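2-hydroxyhepta-2,4-diene-1, 7-dioateisomerase (Mycobacterium abscessus, PDB 3R6O) probably catalyses a magnesium-dependent isomerisation of 2-hydroxyhepta-2,4-diene-1,7-dioate, as a member of the fumarylacetoacetate hydrolase (FAH) family. Local coordinates at residues H153-Y157 with P295-R299; V181-L186 with G223-T229; G97-P103 with I139-R143; P103-L109 with G277-G283. All blocks are in the same frame, centred on the assembly; numbering follows the deposited sequence. Where two conformers were deposited one is given.

Contact 1 (H153-Y157 with P295-R299); sequences HALDY and PRYLR
Leu155 and Leu298 carry a loop-on-strand contact at the N-terminal end of strand 155-165, an inner strand of the large mixed sheet, where the loop before strand 303-308 lies against it. Leu298 N donates a nearly straight hydrogen bond to Leu155 O (2.8 Å), arriving almost along the C=O axis, and a water bridges Leu155 N to Leu298 O, so the backbone N and O of Leu155 are both tied to Leu298. Tyr297, with CG anti to its carbonyl carbon (chi1 -62°), presents one face of its ring to Ala154, whose CB sits 3.8 Å from the ring centroid, a CH-pi contact. The carboxylate of Asp156 meets the edge of the same ring, OD2 lying 3.7 Å from Tyr297 CE1 with the two planes 86° apart; OD2 is also paired with Arg193. Leu298 divides its methyls, CD1 touching Leu155 CD2 (3.8 Å) and CD2 touching Tyr157 CD2 (3.6 Å). At the edge of the Tyr157 ring, CE2 reaches Arg296 O (3.4 Å), while the phenol OH bonds to Gly287 O. A magnesium ion lies about 10 Å from the Asp156 side chain, which places the contact at the approach to the metal site of an FAH-family fold.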
loop_
_atom_site.group_PDB
_atom_site.type_symbol
_atom_site.label_atom_id
_atom_site.label_comp_id
_atom_site.label_asym_id
_atom_site.label_seq_id
_atom_site.Cartn_x
_atom_site.Cartn_y
_atom_site.Cartn_z
ATOM N N HIS A 153 -3.706 0.236 23.887
ATOM C CA HIS A 153 -3.568 1.080 25.067
ATOM C C HIS A 153 -2.231 1.848 24.999
ATOM O O HIS A 153 -1.724 2.325 26.008
ATOM C CB HIS A 153 -3.582 0.183 26.308
ATOM C CG HIS A 153 -4.919 -0.426 26.611
ATOM N ND1 HIS A 153 -5.454 -1.460 25.871
ATOM C CD2 HIS A 153 -5.796 -0.191 27.616
ATOM C CE1 HIS A 153 -6.625 -1.808 26.380
ATOM N NE2 HIS A 153 -6.850 -1.061 27.448
ATOM N N ALA A 154 -1.674 1.988 23.796
ATOM C CA ALA A 154 -0.386 2.667 23.639
ATOM C C ALA A 154 -0.324 3.331 22.288
ATOM O O ALA A 154 0.516 2.987 21.472
ATOM C CB ALA A 154 0.769 1.679 23.811
ATOM N N LEU A 155 -1.223 4.289 22.064
ATOM C CA LEU A 155 -1.307 5.008 20.808
ATOM C C LEU A 155 -0.381 6.211 20.791
ATOM O O LEU A 155 -0.502 7.125 21.636
ATOM C CB LEU A 155 -2.747 5.476 20.533
ATOM C CG LEU A 155 -3.014 5.963 19.100
ATOM C CD1 LEU A 155 -2.873 4.815 18.134
ATOM C CD2 LEU A 155 -4.400 6.627 19.008
ATOM N N ASP A 156 0.555 6.203 19.839
ATOM C CA ASP A 156 1.541 7.263 19.740
ATOM C C ASP A 156 1.317 8.183 18.521
ATOM O O ASP A 156 0.734 7.783 17.514
ATOM C CB ASP A 156 2.949 6.666 19.701
ATOM C CG ASP A 156 3.944 7.472 20.496
ATOM O OD1 ASP A 156 3.618 8.607 20.882
ATOM O OD2 ASP A 156 5.071 6.953 20.743
ATOM N N TYR A 157 1.852 9.389 18.643
ATOM C CA TYR A 157 1.879 10.444 17.628
ATOM C C TYR A 157 3.300 10.611 17.074
ATOM O O TYR A 157 4.294 10.373 17.772
ATOM C CB TYR A 157 1.386 11.778 18.249
ATOM C CG TYR A 157 2.174 12.106 19.503
ATOM C CD1 TYR A 157 3.370 12.818 19.428
ATOM C CD2 TYR A 157 1.781 11.603 20.745
ATOM C CE1 TYR A 157 4.146 13.069 20.593
ATOM C CE2 TYR A 157 2.539 11.840 21.918
ATOM C CZ TYR A 157 3.735 12.563 21.830
ATOM O OH TYR A 157 4.489 12.825 22.984
ATOM N N PRO A 295 4.890 6.808 30.107
ATOM C CA PRO A 295 4.664 7.162 28.715
ATOM C C PRO A 295 3.636 8.279 28.551
ATOM O O PRO A 295 2.861 8.547 29.479
ATOM C CB PRO A 295 4.165 5.855 28.081
ATOM C CG PRO A 295 4.562 4.780 29.048
ATOM C CD PRO A 295 4.557 5.399 30.400
ATOM N N ARG A 296 3.681 8.971 27.413
ATOM C CA ARG A 296 2.798 10.117 27.176
ATOM C C ARG A 296 1.957 9.853 25.921
ATOM O O ARG A 296 1.806 10.737 25.071
ATOM C CB ARG A 296 3.601 11.407 27.000
ATOM C CG ARG A 296 4.633 11.693 28.102
ATOM C CD ARG A 296 4.975 13.173 28.104
ATOM N NE ARG A 296 3.786 13.907 28.540
ATOM C CZ ARG A 296 3.684 15.234 28.565
ATOM N NH1 ARG A 296 4.722 16.021 28.178
ATOM N NH2 ARG A 296 2.549 15.778 28.974
ATOM N N TYR A 297 1.430 8.628 25.842
ATOM C CA TYR A 297 0.586 8.169 24.748
ATOM C C TYR A 297 -0.734 8.970 24.715
ATOM O O TYR A 297 -1.088 9.657 25.667
ATOM C CB TYR A 297 0.315 6.652 24.813
ATOM C CG TYR A 297 1.546 5.751 24.693
ATOM C CD1 TYR A 297 2.348 5.796 23.576
ATOM C CD2 TYR A 297 1.845 4.790 25.667
ATOM C CE1 TYR A 297 3.448 4.984 23.442
ATOM C CE2 TYR A 297 2.963 3.947 25.543
ATOM C CZ TYR A 297 3.752 4.046 24.421
ATOM O OH TYR A 297 4.875 3.250 24.274
ATOM N N LEU A 298 -1.382 8.969 23.551
ATOM C CA LEU A 298 -2.622 9.696 23.339
ATOM C C LEU A 298 -3.695 9.147 24.284
ATOM O O LEU A 298 -3.819 7.940 24.452
ATOM C CB LEU A 298 -3.053 9.597 21.888
ATOM C CG LEU A 298 -2.028 10.157 20.890
ATOM C CD1 LEU A 298 -2.457 9.914 19.383
ATOM C CD2 LEU A 298 -1.809 11.634 21.189
ATOM N N ARG A 299 -4.414 10.065 24.920
ATOM C CA ARG A 299 -5.459 9.765 25.893
ATOM C C ARG A 299 -6.790 10.223 25.300
ATOM O O ARG A 299 -6.819 11.153 24.517
ATOM C CB ARG A 299 -5.193 10.528 27.177
ATOM C CG ARG A 299 -3.870 10.132 27.896
ATOM C CD ARG A 299 -3.448 11.219 28.900
ATOM N NE ARG A 299 -3.132 12.489 28.228
ATOM C CZ ARG A 299 -2.562 13.557 28.789
ATOM N NH1 ARG A 299 -2.169 13.574 30.076
ATOM N NH2 ARG A 299 -2.342 14.627 28.029
HETATM O O HOH W 1 -2.939 5.277 24.223
#

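Contact 2 (V181-L186 with G223-T229); sequences VAGYML and GPWLFTT
Tyr184 and Phe227 form a hydrogen-bonded antiparallel pair in the large mixed sheet of this FAH-family fold, where strand 181-192 runs beside strand 226-228. Phe227 N donates to Tyr184 O in the carbonyl plane (2.8 Å), Tyr184 N returns a bond to Phe227 O, and Thr229 N adds one to Ala182 O. The side chain of Tyr184 leaves the sheet on the same face as that of Phe227. Tyr184 CB passes 4.0 Å from Phe227 O; with CG anti to the carbonyl carbon (chi1 -49°), the ring then leans along the neighbouring strand. Tyr184 CD2 lies near Phe227 O and 3.8 Å from Phe227 CD2, at the edge of that ring and near its plane. One atom further out, CE2 touches Thr229 CG2, and the phenol OH at the tip takes a hydrogen bond from Glu236 N, while Phe261 meets the ring edge-to-face. Leu226 CD1 lies against the Gly183-Tyr184 peptide, 3.5 Å from Tyr184 N, and reaches towards Met185 CG. Gly183, with no side chain, approaches Thr228 to 4.0 Å between CA atoms; together with Ala182 it forms a classic beta bulge opposite Val164. Before strand 226-228 begins, a water accepts from Leu186 N and donates to Trp225 O, and Gly223 N bonds to Leu186 O at 3.1 Å.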
loop_
_atom_site.group_PDB
_atom_site.type_symbol
_atom_site.label_atom_id
_atom_site.label_comp_id
_atom_site.label_asym_id
_atom_site.label_seq_id
_atom_site.Cartn_x
_atom_site.Cartn_y
_atom_site.Cartn_z
ATOM N N VAL A 181 8.687 15.361 -7.342
ATOM C CA VAL A 181 7.868 15.749 -6.203
ATOM C C VAL A 181 6.911 16.878 -6.611
ATOM O O VAL A 181 7.325 17.949 -7.025
ATOM C CB VAL A 181 8.739 16.113 -4.950
ATOM C CG1 VAL A 181 7.907 16.764 -3.895
ATOM C CG2 VAL A 181 9.448 14.827 -4.397
ATOM N N ALA A 182 5.613 16.605 -6.488
ATOM C CA ALA A 182 4.603 17.596 -6.764
ATOM C C ALA A 182 4.549 18.603 -5.625
ATOM O O ALA A 182 4.219 19.736 -5.847
ATOM C CB ALA A 182 3.239 16.942 -6.957
ATOM N N GLY A 183 4.799 18.173 -4.386
ATOM C CA GLY A 183 4.803 19.123 -3.278
ATOM C C GLY A 183 4.878 18.452 -1.914
ATOM O O GLY A 183 5.358 17.324 -1.800
ATOM N N TYR A 184 4.406 19.166 -0.896
ATOM C CA TYR A 184 4.631 18.772 0.487
ATOM C C TYR A 184 3.351 18.907 1.308
ATOM O O TYR A 184 2.516 19.784 1.047
ATOM C CB TYR A 184 5.670 19.668 1.148
ATOM C CG TYR A 184 6.977 19.938 0.450
ATOM C CD1 TYR A 184 8.133 19.258 0.813
ATOM C CD2 TYR A 184 7.081 20.942 -0.485
ATOM C CE1 TYR A 184 9.349 19.538 0.216
ATOM C CE2 TYR A 184 8.292 21.250 -1.085
ATOM C CZ TYR A 184 9.431 20.546 -0.731
ATOM O OH TYR A 184 10.628 20.872 -1.329
ATOM N N MET A 185 3.201 18.068 2.329
ATOM C CA MET A 185 2.037 18.135 3.241
ATOM C C MET A 185 2.504 17.831 4.654
ATOM O O MET A 185 3.441 17.028 4.848
ATOM C CB MET A 185 1.016 17.035 2.964
ATOM C CG MET A 185 0.535 16.915 1.599
ATOM S SD MET A 185 -0.912 15.886 1.684
ATOM C CE MET A 185 -0.234 14.234 1.757
ATOM N N LEU A 186 1.821 18.421 5.628
ATOM C CA LEU A 186 2.016 18.027 7.020
ATOM C C LEU A 186 1.352 16.662 7.178
ATOM O O LEU A 186 0.366 16.358 6.503
ATOM C CB LEU A 186 1.381 19.074 7.948
ATOM C CG LEU A 186 1.825 19.179 9.405
ATOM C CD1 LEU A 186 3.332 19.258 9.491
ATOM C CD2 LEU A 186 1.132 20.421 10.093
ATOM N N GLY A 223 -2.506 17.052 5.560
ATOM C CA GLY A 223 -3.027 18.393 5.265
ATOM C C GLY A 223 -2.657 19.412 6.340
ATOM O O GLY A 223 -1.905 19.113 7.276
ATOM N N PRO A 224 -3.238 20.606 6.260
ATOM C CA PRO A 224 -4.428 20.935 5.462
ATOM C C PRO A 224 -4.241 21.173 3.960
ATOM O O PRO A 224 -5.246 21.294 3.244
ATOM C CB PRO A 224 -4.957 22.216 6.139
ATOM C CG PRO A 224 -3.769 22.826 6.801
ATOM C CD PRO A 224 -2.898 21.654 7.230
ATOM N N TRP A 225 -3.008 21.275 3.473
ATOM C CA TRP A 225 -2.842 21.503 2.052
ATOM C C TRP A 225 -1.597 20.903 1.468
ATOM O O TRP A 225 -0.639 20.599 2.178
ATOM C CB TRP A 225 -2.943 23.018 1.735
ATOM C CG TRP A 225 -1.979 23.915 2.469
ATOM C CD1 TRP A 225 -0.637 23.996 2.272
ATOM C CD2 TRP A 225 -2.291 24.899 3.475
ATOM N NE1 TRP A 225 -0.084 24.919 3.115
ATOM C CE2 TRP A 225 -1.074 25.503 3.853
ATOM C CE3 TRP A 225 -3.475 25.311 4.100
ATOM C CZ2 TRP A 225 -0.999 26.499 4.828
ATOM C CZ3 TRP A 225 -3.414 26.298 5.055
ATOM C CH2 TRP A 225 -2.179 26.892 5.416
ATOM N N LEU A 226 -1.642 20.673 0.163
ATOM C CA LEU A 226 -0.452 20.373 -0.612
ATOM C C LEU A 226 0.245 21.659 -0.964
ATOM O O LEU A 226 -0.277 22.463 -1.731
ATOM C CB LEU A 226 -0.807 19.608 -1.882
ATOM C CG LEU A 226 0.323 19.284 -2.852
ATOM C CD1 LEU A 226 1.262 18.275 -2.239
ATOM C CD2 LEU A 226 -0.255 18.697 -4.172
ATOM N N PHE A 227 1.436 21.852 -0.416
ATOM C CA PHE A 227 2.234 23.053 -0.703
ATOM C C PHE A 227 3.087 22.678 -1.891
ATOM O O PHE A 227 3.982 21.816 -1.772
ATOM C CB PHE A 227 3.071 23.392 0.540
ATOM C CG PHE A 227 4.018 24.542 0.361
ATOM C CD1 PHE A 227 3.571 25.853 0.442
ATOM C CD2 PHE A 227 5.369 24.322 0.156
ATOM C CE1 PHE A 227 4.449 26.920 0.293
ATOM C CE2 PHE A 227 6.249 25.384 0.021
ATOM C CZ PHE A 227 5.801 26.674 0.084
ATOM N N THR A 228 2.774 23.213 -3.061
ATOM C CA THR A 228 3.440 22.751 -4.279
ATOM C C THR A 228 4.875 23.267 -4.436
ATOM O O THR A 228 5.289 24.271 -3.841
ATOM C CB THR A 228 2.667 23.099 -5.558
ATOM O OG1 THR A 228 2.701 24.518 -5.739
ATOM C CG2 THR A 228 1.218 22.578 -5.455
ATOM N N THR A 229 5.626 22.537 -5.250
ATOM C CA THR A 229 7.027 22.871 -5.515
ATOM C C THR A 229 7.162 24.066 -6.426
ATOM O O THR A 229 8.171 24.790 -6.389
ATOM C CB THR A 229 7.764 21.652 -6.083
ATOM O OG1 THR A 229 7.014 21.113 -7.187
ATOM C CG2 THR A 229 7.856 20.581 -5.034
HETATM O O HOH W 2 -0.134 20.453 4.947
#

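Contact 3 (G97-P103 with I139-R143); sequences GAPIPEP and ISGPR
Ile139 and Ala98 supply the tightest apolar meeting between the two segments: Ile139 CG2 lies 3.4 Å from Ala98 CB, closer than usual van der Waals contact. The two branches of Ile139 serve different neighbours. Ile139 CG2, anti to the backbone N, points into the curve of the 97-103 loop, where besides Ala98 it reaches Ile100 O (3.8 Å) and Pro101 O. Ile139 CG1, anti to the carbonyl carbon (chi1 -75°), turns instead to the Pro103 ring and lies alongside it, 3.9 Å from Pro103 CG, the two side chains sliding past each other in opposite directions. In the fold, this joins the irregular connection that precedes strand 106-110 to the short strand 139-140, which pairs in parallel with strand 220-221 in a two-stranded sheet; Ile139 also packs on Ile279 of the large sheet. Contacts of carbon with backbone polar atoms make up the rest. Ala98 CB comes within 3.5 Å of Ser140 O, whose hydrogen bond is to Thr222 OG1. Further along, the segments run close at Gly141, whose CA is 3.6 Å from Ala98 N, and at Pro142, whose CD lies 3.4 Å from Gly97 O. Direct hydrogen bonds between the segments are absent; Gly141 N is bound instead by Asp144, and the backbone of Gly97 pairs with Ser28.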
loop_
_atom_site.group_PDB
_atom_site.type_symbol
_atom_site.label_atom_id
_atom_site.label_comp_id
_atom_site.label_asym_id
_atom_site.label_seq_id
_atom_site.Cartn_x
_atom_site.Cartn_y
_atom_site.Cartn_z
ATOM N N GLY A 97 -10.429 18.269 3.691
ATOM C CA GLY A 97 -10.094 16.875 3.714
ATOM C C GLY A 97 -8.604 16.632 3.568
ATOM O O GLY A 97 -7.810 17.574 3.460
ATOM N N ALA A 98 -8.255 15.348 3.535
ATOM C CA ALA A 98 -6.941 14.903 3.129
ATOM C C ALA A 98 -6.683 15.444 1.708
ATOM O O ALA A 98 -7.486 15.210 0.807
ATOM C CB ALA A 98 -6.885 13.358 3.155
ATOM N N PRO A 99 -5.594 16.195 1.505
ATOM C CA PRO A 99 -5.385 16.767 0.156
ATOM C C PRO A 99 -5.223 15.720 -0.972
ATOM O O PRO A 99 -5.681 15.956 -2.104
ATOM C CB PRO A 99 -4.115 17.610 0.332
ATOM C CG PRO A 99 -4.079 17.917 1.811
ATOM C CD PRO A 99 -4.580 16.688 2.465
ATOM N N ILE A 100 -4.572 14.592 -0.663
ATOM C CA ILE A 100 -4.499 13.432 -1.541
ATOM C C ILE A 100 -5.316 12.308 -0.897
ATOM O O ILE A 100 -4.826 11.599 -0.009
ATOM C CB ILE A 100 -3.049 12.959 -1.767
ATOM C CG1 ILE A 100 -2.110 14.135 -2.131
ATOM C CG2 ILE A 100 -3.008 11.786 -2.825
ATOM C CD1 ILE A 100 -2.544 14.946 -3.396
ATOM N N PRO A 101 -6.582 12.166 -1.313
ATOM C CA PRO A 101 -7.424 11.280 -0.528
ATOM C C PRO A 101 -7.192 9.798 -0.811
ATOM O O PRO A 101 -7.502 8.980 0.036
ATOM C CB PRO A 101 -8.848 11.678 -0.899
ATOM C CG PRO A 101 -8.776 12.791 -1.856
ATOM C CD PRO A 101 -7.350 13.086 -2.164
ATOM N N GLU A 102 -6.613 9.470 -1.953
ATOM C CA GLU A 102 -6.497 8.045 -2.380
ATOM C C GLU A 102 -5.147 7.826 -3.023
ATOM O O GLU A 102 -5.082 7.530 -4.224
ATOM C CB GLU A 102 -7.611 7.699 -3.390
ATOM C CG GLU A 102 -9.005 7.601 -2.770
ATOM C CD GLU A 102 -9.993 6.876 -3.669
ATOM O OE1 GLU A 102 -9.610 5.830 -4.261
ATOM O OE2 GLU A 102 -11.140 7.365 -3.806
ATOM N N PRO A 103 -4.060 8.017 -2.247
ATOM C CA PRO A 103 -2.727 7.764 -2.762
ATOM C C PRO A 103 -2.580 6.285 -3.077
ATOM O O PRO A 103 -3.181 5.434 -2.374
ATOM C CB PRO A 103 -1.807 8.135 -1.581
ATOM C CG PRO A 103 -2.600 7.845 -0.389
ATOM C CD PRO A 103 -4.070 8.138 -0.781
ATOM N N ILE A 139 -5.492 7.062 5.656
ATOM C CA ILE A 139 -5.423 8.473 5.297
ATOM C C ILE A 139 -6.637 9.182 5.856
ATOM O O ILE A 139 -7.762 8.631 5.863
ATOM C CB ILE A 139 -5.380 8.689 3.755
ATOM C CG1 ILE A 139 -3.997 8.348 3.209
ATOM C CG2 ILE A 139 -5.874 10.141 3.342
ATOM C CD1 ILE A 139 -2.850 9.343 3.585
ATOM N N SER A 140 -6.379 10.390 6.326
ATOM C CA SER A 140 -7.321 11.166 7.086
ATOM C C SER A 140 -7.025 12.637 6.930
ATOM O O SER A 140 -5.940 13.034 6.483
ATOM C CB SER A 140 -7.201 10.823 8.570
ATOM O OG SER A 140 -8.465 10.958 9.128
ATOM N N GLY A 141 -7.979 13.448 7.355
ATOM C CA GLY A 141 -7.913 14.888 7.136
ATOM C C GLY A 141 -7.304 15.670 8.278
ATOM O O GLY A 141 -7.081 15.136 9.355
ATOM N N PRO A 142 -7.096 16.970 8.078
ATOM C CA PRO A 142 -6.382 17.807 9.055
ATOM C C PRO A 142 -7.138 18.211 10.303
ATOM O O PRO A 142 -6.541 18.831 11.189
ATOM C CB PRO A 142 -6.093 19.068 8.247
ATOM C CG PRO A 142 -7.240 19.134 7.325
ATOM C CD PRO A 142 -7.393 17.738 6.858
ATOM N N ARG A 143 -8.444 17.927 10.348
ATOM C CA ARG A 143 -9.241 18.224 11.516
ATOM C C ARG A 143 -10.009 17.008 11.995
ATOM O O ARG A 143 -10.876 17.114 12.859
ATOM C CB ARG A 143 -10.203 19.393 11.232
ATOM C CG ARG A 143 -9.497 20.707 11.030
ATOM C CD ARG A 143 -10.419 21.915 11.250
ATOM N NE ARG A 143 -9.806 22.910 12.130
ATOM C CZ ARG A 143 -10.072 23.063 13.433
ATOM N NH1 ARG A 143 -10.954 22.296 14.065
ATOM N NH2 ARG A 143 -9.440 24.004 14.115
#

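Contact 4 (P103-L109 with G277-G283); sequences PGQVIAL and GDIILTG
Asp278 OD2 receives two donors: Gln105 NE2 across the contact at 2.8 Å, and the backbone N of Arg275. The Gln105 bond is nearly straight (176°) and lies in the plane of the amide, yet it reaches the carboxylate from above its plane, the flat groups being 72° apart. A positive chi1 of 66° sets Gln105 CG between its backbone N and carbonyl carbon, and from there the extended chain crosses the carboxylate, CG lying 3.5 Å from Asp278 CG. The amide is held at both ends, since NE2 also bonds to Ala273 O and OE1 to Ser135 of the second subunit, across the dimer interface. Asp278 OD1 takes a water that also accepts from Gly104 N, and a weak bond from Gln105 N. Beyond this pair the segments become neighbouring parallel strands, 106-109 and 279-281, towards one edge of the large mixed sheet of the FAH fold, with strand 155-165 beyond 279-281 and strand 130-134 beyond 106-110. Ile279 N donates to Gln105 O, Ile107 N to Ile279 O, Leu281 N to Ile107 O (2.8 Å) and Leu109 N to Leu281 O, the staggered pattern of parallel pairing. On one face Val106 CG1 meets Leu281 CD1 (4.1 Å) and Ala108 CB meets Leu281 CB; Ala108 and Leu281 both touch Asp189. On the other, Ile107 CB meets Ile280 CG1 (4.2 Å), and helix 261-269 covers Ile280 and Leu109 through Val264. Ile279 CD1 reaches back to Pro103 CG at 3.9 Å. Gly283 N bonds to OE1 of Glu160, which with Asp189 binds the magnesium ion.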
loop_
_atom_site.group_PDB
_atom_site.type_symbol
_atom_site.label_atom_id
_atom_site.label_comp_id
_atom_site.label_asym_id
_atom_site.label_seq_id
_atom_site.Cartn_x
_atom_site.Cartn_y
_atom_site.Cartn_z
ATOM N N PRO A 103 -4.060 8.017 -2.247
ATOM C CA PRO A 103 -2.727 7.764 -2.762
ATOM C C PRO A 103 -2.580 6.285 -3.077
ATOM O O PRO A 103 -3.181 5.434 -2.374
ATOM C CB PRO A 103 -1.807 8.135 -1.581
ATOM C CG PRO A 103 -2.600 7.845 -0.389
ATOM C CD PRO A 103 -4.070 8.138 -0.781
ATOM N N GLY A 104 -1.789 5.962 -4.093
ATOM C CA GLY A 104 -1.586 4.553 -4.477
ATOM C C GLY A 104 -0.885 3.748 -3.391
ATOM O O GLY A 104 -1.159 2.559 -3.207
ATOM N N GLN A 105 0.061 4.393 -2.694
ATOM C CA GLN A 105 0.724 3.783 -1.567
ATOM C C GLN A 105 1.222 4.866 -0.650
ATOM O O GLN A 105 1.493 5.991 -1.101
ATOM C CB GLN A 105 1.881 2.868 -1.974
ATOM C CG GLN A 105 3.075 3.569 -2.620
ATOM C CD GLN A 105 4.027 2.635 -3.334
ATOM O OE1 GLN A 105 4.293 1.510 -2.853
ATOM N NE2 GLN A 105 4.580 3.102 -4.474
ATOM N N VAL A 106 1.342 4.507 0.627
ATOM C CA VAL A 106 1.846 5.432 1.631
ATOM C C VAL A 106 3.048 4.830 2.335
ATOM O O VAL A 106 2.930 3.821 3.042
ATOM C CB VAL A 106 0.764 5.786 2.643
ATOM C CG1 VAL A 106 1.301 6.839 3.667
ATOM C CG2 VAL A 106 -0.502 6.275 1.853
ATOM N N ILE A 107 4.197 5.423 2.049
ATOM C CA ILE A 107 5.471 5.004 2.600
ATOM C C ILE A 107 5.781 5.892 3.788
ATOM O O ILE A 107 5.554 7.100 3.734
ATOM C CB ILE A 107 6.610 5.151 1.577
ATOM C CG1 ILE A 107 6.289 4.396 0.288
ATOM C CG2 ILE A 107 7.979 4.676 2.200
ATOM C CD1 ILE A 107 5.851 3.029 0.474
ATOM N N ALA A 108 6.271 5.306 4.871
ATOM C CA ALA A 108 6.710 6.074 6.054
ATOM C C ALA A 108 8.117 5.642 6.455
ATOM O O ALA A 108 8.420 4.417 6.510
ATOM C CB ALA A 108 5.731 5.857 7.270
ATOM N N LEU A 109 8.951 6.621 6.796
ATOM C CA LEU A 109 10.304 6.337 7.239
ATOM C C LEU A 109 10.419 6.365 8.764
ATOM O O LEU A 109 9.999 7.330 9.418
ATOM C CB LEU A 109 11.259 7.335 6.604
ATOM C CG LEU A 109 12.128 6.884 5.468
ATOM C CD1 LEU A 109 11.281 6.441 4.233
ATOM C CD2 LEU A 109 13.122 8.101 5.185
ATOM N N GLY A 277 0.862 10.602 -7.070
ATOM C CA GLY A 277 -0.115 10.500 -6.014
ATOM C C GLY A 277 0.365 9.727 -4.818
ATOM O O GLY A 277 -0.269 9.786 -3.776
ATOM N N ASP A 278 1.505 9.042 -4.949
ATOM C CA ASP A 278 2.118 8.345 -3.820
ATOM C C ASP A 278 2.603 9.382 -2.807
ATOM O O ASP A 278 2.955 10.521 -3.166
ATOM C CB ASP A 278 3.293 7.473 -4.238
ATOM C CG ASP A 278 2.887 6.213 -4.980
ATOM O OD1 ASP A 278 1.696 5.851 -5.063
ATOM O OD2 ASP A 278 3.804 5.558 -5.476
ATOM N N ILE A 279 2.571 8.994 -1.540
ATOM C CA ILE A 279 2.977 9.855 -0.421
ATOM C C ILE A 279 4.121 9.193 0.322
ATOM O O ILE A 279 4.056 7.984 0.606
ATOM C CB ILE A 279 1.823 10.010 0.587
ATOM C CG1 ILE A 279 0.665 10.795 -0.065
ATOM C CG2 ILE A 279 2.244 10.725 1.899
ATOM C CD1 ILE A 279 -0.526 10.845 0.858
ATOM N N ILE A 280 5.156 9.975 0.637
ATOM C CA ILE A 280 6.229 9.522 1.544
ATOM C C ILE A 280 6.286 10.414 2.796
ATOM O O ILE A 280 6.513 11.619 2.676
ATOM C CB ILE A 280 7.628 9.493 0.839
ATOM C CG1 ILE A 280 7.605 8.652 -0.457
ATOM C CG2 ILE A 280 8.667 8.867 1.767
ATOM C CD1 ILE A 280 8.884 8.902 -1.367
ATOM N N LEU A 281 6.073 9.827 3.979
ATOM C CA LEU A 281 6.309 10.495 5.250
ATOM C C LEU A 281 7.803 10.361 5.575
ATOM O O LEU A 281 8.347 9.240 5.603
ATOM C CB LEU A 281 5.469 9.890 6.384
ATOM C CG LEU A 281 4.015 10.353 6.525
ATOM C CD1 LEU A 281 3.310 9.999 5.310
ATOM C CD2 LEU A 281 3.377 9.672 7.816
ATOM N N THR A 282 8.452 11.489 5.818
ATOM C CA THR A 282 9.911 11.515 5.812
ATOM C C THR A 282 10.557 11.354 7.178
ATOM O O THR A 282 11.751 11.538 7.293
ATOM C CB THR A 282 10.461 12.756 5.116
ATOM O OG1 THR A 282 10.030 13.948 5.795
ATOM C CG2 THR A 282 10.011 12.758 3.635
ATOM N N GLY A 283 9.780 10.998 8.207
ATOM C CA GLY A 283 10.348 10.788 9.533
ATOM C C GLY A 283 9.851 11.777 10.577
ATOM O O GLY A 283 9.388 12.833 10.244
HETATM O O HOH W 3 -0.317 6.883 -6.359
#

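Overall arrangement
From the N terminus, the 97-103 loop comes first and contact 3 closes a short loop with 139-143. Pro103 also begins contact 4, whose partner 277-283 lies far along the chain, so contacts 3 and 4 cross. Contact 1 opens next at 153-157 and closes last at 295-299, after contact 4 has closed, so these two cross as well. Contact 2, 181-186 with 223-229, falls within the spans of both. Contacts 1, 2 and 4 all reach the large mixed sheet, and contact 3 ties in the short strand 139-140. Contacts 2, 3 and 4 meet through Met185, Pro99, Ile139 and Ile279, whereas contact 1 stands apart, its nearest atoms about 9 Å from contact 4.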